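Local coordinates for protein carboxypeptidase A (PDB 1JQG) that probably removes C-terminal amino acids from peptides as a zinc-dependent metallocarboxypeptidase of the M14 family, and is made as a pro-protein, at residues M311-Y316 against F356-A361. Sequence-based numbering, arbitrary orientation.
Sequences MILYGY and FHVLYA
Val358 of helix 355-358 and Leu359, next to it in the chain, pack against Met311 and Leu313 of strand 311-314 in a small, wholly apolar contact. The sulfur SD of Met311 touches both, lying 3.8 Å from CG1 of Val358 and 3.8 Å from CD2 of Leu359. An unbranched thioether chain suits this place: extended about its CB-CG bond (chi2 -165°), it carries the polarisable sulfur out to the two methyl groups, and the bend at chi3 (91°) turns only CE. Met311 and Val358 run past each other in opposite directions. Leu313 adds its CD1 branch, which comes to 3.9 Å from CB of Val358 and lies about equally near both valine methyls. Val358 has CG1 anti to the backbone N (chi1 177°), which brings that methyl to Met311, while its beta-branched fork receives the leucine methyl; the compact branching at CB lets one residue meet two partners close to its backbone. Leu359, longer, meets the sulfur with the end of one branch.

The backbones stand well apart, 7.9 Å between CA of Leu313 and CA of Val358, a spacing bridged by side chains. The carbonyl O of Val358 accepts a hydrogen bond from NH2 of Arg59, and the side chain of Leu359 also packs on Arg59, which ties the contact to the activation-peptide region.

Both segments belong to the zinc carboxypeptidase domain. Met311 packs on Glu382, the predicted catalytic proton donor/acceptor, and the side chain of Leu359 is about 8 Å from the zinc ion, so this cluster borders the active site. Strand 311-314 runs between strands 377-383 and 351-354 in the mixed sheet, bonded through its backbone to both; helix 355-358 directly follows the latter, at the sheet's margin, while helix 325-340 packs against Ile312 and Tyr314.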
loop_
_atom_site.group_PDB
_atom_site.type_symbol
_atom_site.label_atom_id
_atom_site.label_comp_id
_atom_site.label_asym_id
_atom_site.label_seq_id
_atom_site.Cartn_x
_atom_site.Cartn_y
_atom_site.Cartn_z
ATOM N N MET A 311 8.858 0.042 6.811
ATOM C CA MET A 311 9.687 1.129 6.359
ATOM C C MET A 311 8.891 2.321 5.882
ATOM O O MET A 311 7.725 2.204 5.521
ATOM C CB MET A 311 10.634 0.743 5.203
ATOM C CG MET A 311 10.105 -0.293 4.246
ATOM S SD MET A 311 11.254 -1.102 3.135
ATOM C CE MET A 311 11.815 -2.538 3.974
ATOM N N ILE A 312 9.474 3.504 6.021
ATOM C CA ILE A 312 8.906 4.741 5.490
ATOM C C ILE A 312 9.845 5.290 4.432
ATOM O O ILE A 312 10.967 5.575 4.840
ATOM C CB ILE A 312 8.747 5.773 6.631
ATOM C CG1 ILE A 312 7.718 5.279 7.668
ATOM C CG2 ILE A 312 8.324 7.168 6.233
ATOM C CD1 ILE A 312 7.762 6.039 8.964
ATOM N N LEU A 313 9.432 5.269 3.152
ATOM C CA LEU A 313 10.326 5.682 2.054
ATOM C C LEU A 313 9.857 7.000 1.424
ATOM O O LEU A 313 8.706 7.422 1.588
ATOM C CB LEU A 313 10.351 4.646 0.914
ATOM C CG LEU A 313 10.723 3.216 1.330
ATOM C CD1 LEU A 313 11.912 3.142 2.290
ATOM C CD2 LEU A 313 9.582 2.482 2.030
ATOM N N TYR A 314 10.774 7.596 0.713
ATOM C CA TYR A 314 10.564 8.862 0.009
ATOM C C TYR A 314 11.624 9.004 -1.057
ATOM O O TYR A 314 12.399 8.080 -1.321
ATOM C CB TYR A 314 10.714 10.042 1.000
ATOM C CG TYR A 314 12.132 10.112 1.631
ATOM C CD1 TYR A 314 13.193 10.702 0.926
ATOM C CD2 TYR A 314 12.372 9.586 2.914
ATOM C CE1 TYR A 314 14.478 10.752 1.489
ATOM C CE2 TYR A 314 13.660 9.636 3.473
ATOM C CZ TYR A 314 14.713 10.215 2.759
ATOM O OH TYR A 314 15.966 10.252 3.289
ATOM N N GLY A 315 11.645 10.155 -1.653
ATOM C CA GLY A 315 12.672 10.487 -2.635
ATOM C C GLY A 315 12.089 10.775 -3.941
ATOM O O GLY A 315 11.458 11.812 -4.095
ATOM N N TYR A 316 12.387 9.824 -4.715
ATOM C CA TYR A 316 11.999 9.644 -6.080
ATOM C C TYR A 316 12.611 8.259 -6.401
ATOM O O TYR A 316 13.787 8.012 -6.245
ATOM C CB TYR A 316 12.518 10.805 -6.950
ATOM C CG TYR A 316 11.659 12.101 -6.836
ATOM C CD1 TYR A 316 10.237 12.047 -6.775
ATOM C CD2 TYR A 316 12.293 13.344 -6.793
ATOM C CE1 TYR A 316 9.486 13.243 -6.673
ATOM C CE2 TYR A 316 11.543 14.526 -6.692
ATOM C CZ TYR A 316 10.149 14.479 -6.633
ATOM O OH TYR A 316 9.443 15.643 -6.536
ATOM N N PHE A 356 14.939 4.189 -3.866
ATOM C CA PHE A 356 15.974 3.549 -4.647
ATOM C C PHE A 356 17.038 2.919 -3.756
ATOM O O PHE A 356 17.517 1.850 -4.102
ATOM C CB PHE A 356 16.634 4.567 -5.585
ATOM C CG PHE A 356 17.718 4.028 -6.469
ATOM C CD1 PHE A 356 17.448 3.494 -7.708
ATOM C CD2 PHE A 356 19.046 4.080 -6.050
ATOM C CE1 PHE A 356 18.464 2.999 -8.513
ATOM C CE2 PHE A 356 20.079 3.581 -6.829
ATOM C CZ PHE A 356 19.772 3.029 -8.057
ATOM N N HIS A 357 17.432 3.600 -2.693
ATOM C CA HIS A 357 18.481 3.195 -1.803
ATOM C C HIS A 357 18.098 2.001 -0.964
ATOM O O HIS A 357 18.927 1.105 -0.809
ATOM C CB HIS A 357 18.916 4.341 -0.871
ATOM C CG HIS A 357 19.603 5.476 -1.573
ATOM N ND1 HIS A 357 20.287 5.303 -2.776
ATOM C CD2 HIS A 357 19.737 6.783 -1.246
ATOM C CE1 HIS A 357 20.792 6.457 -3.164
ATOM N NE2 HIS A 357 20.471 7.368 -2.254
ATOM N N VAL A 358 16.891 2.011 -0.409
ATOM C CA VAL A 358 16.427 0.914 0.452
ATOM C C VAL A 358 15.964 -0.293 -0.337
ATOM O O VAL A 358 16.340 -1.432 -0.075
ATOM C CB VAL A 358 15.297 1.401 1.373
ATOM C CG1 VAL A 358 14.694 0.314 2.249
ATOM C CG2 VAL A 358 15.846 2.549 2.244
ATOM N N LEU A 359 15.069 -0.107 -1.306
ATOM C CA LEU A 359 14.544 -1.223 -2.090
ATOM C C LEU A 359 15.246 -1.335 -3.428
ATOM O O LEU A 359 16.345 -1.905 -3.507
ATOM C CB LEU A 359 13.020 -1.118 -2.294
ATOM C CG LEU A 359 12.187 -1.106 -0.997
ATOM C CD1 LEU A 359 10.699 -0.854 -1.280
ATOM C CD2 LEU A 359 12.407 -2.427 -0.280
ATOM N N TYR A 360 14.614 -0.878 -4.503
ATOM C CA TYR A 360 15.170 -0.990 -5.851
ATOM C C TYR A 360 14.568 0.095 -6.750
ATOM O O TYR A 360 13.564 0.753 -6.423
ATOM C CB TYR A 360 14.874 -2.357 -6.466
ATOM C CG TYR A 360 15.859 -2.790 -7.538
ATOM C CD1 TYR A 360 17.046 -3.426 -7.218
ATOM C CD2 TYR A 360 15.619 -2.571 -8.890
ATOM C CE1 TYR A 360 17.954 -3.819 -8.181
ATOM C CE2 TYR A 360 16.521 -2.954 -9.870
ATOM C CZ TYR A 360 17.690 -3.579 -9.507
ATOM O OH TYR A 360 18.620 -3.989 -10.436
ATOM N N ALA A 361 15.182 0.291 -7.923
ATOM C CA ALA A 361 14.699 1.329 -8.838
ATOM C C ALA A 361 13.229 1.122 -9.176
ATOM O O ALA A 361 12.802 0.042 -9.518
ATOM C CB ALA A 361 15.602 1.425 -10.062
#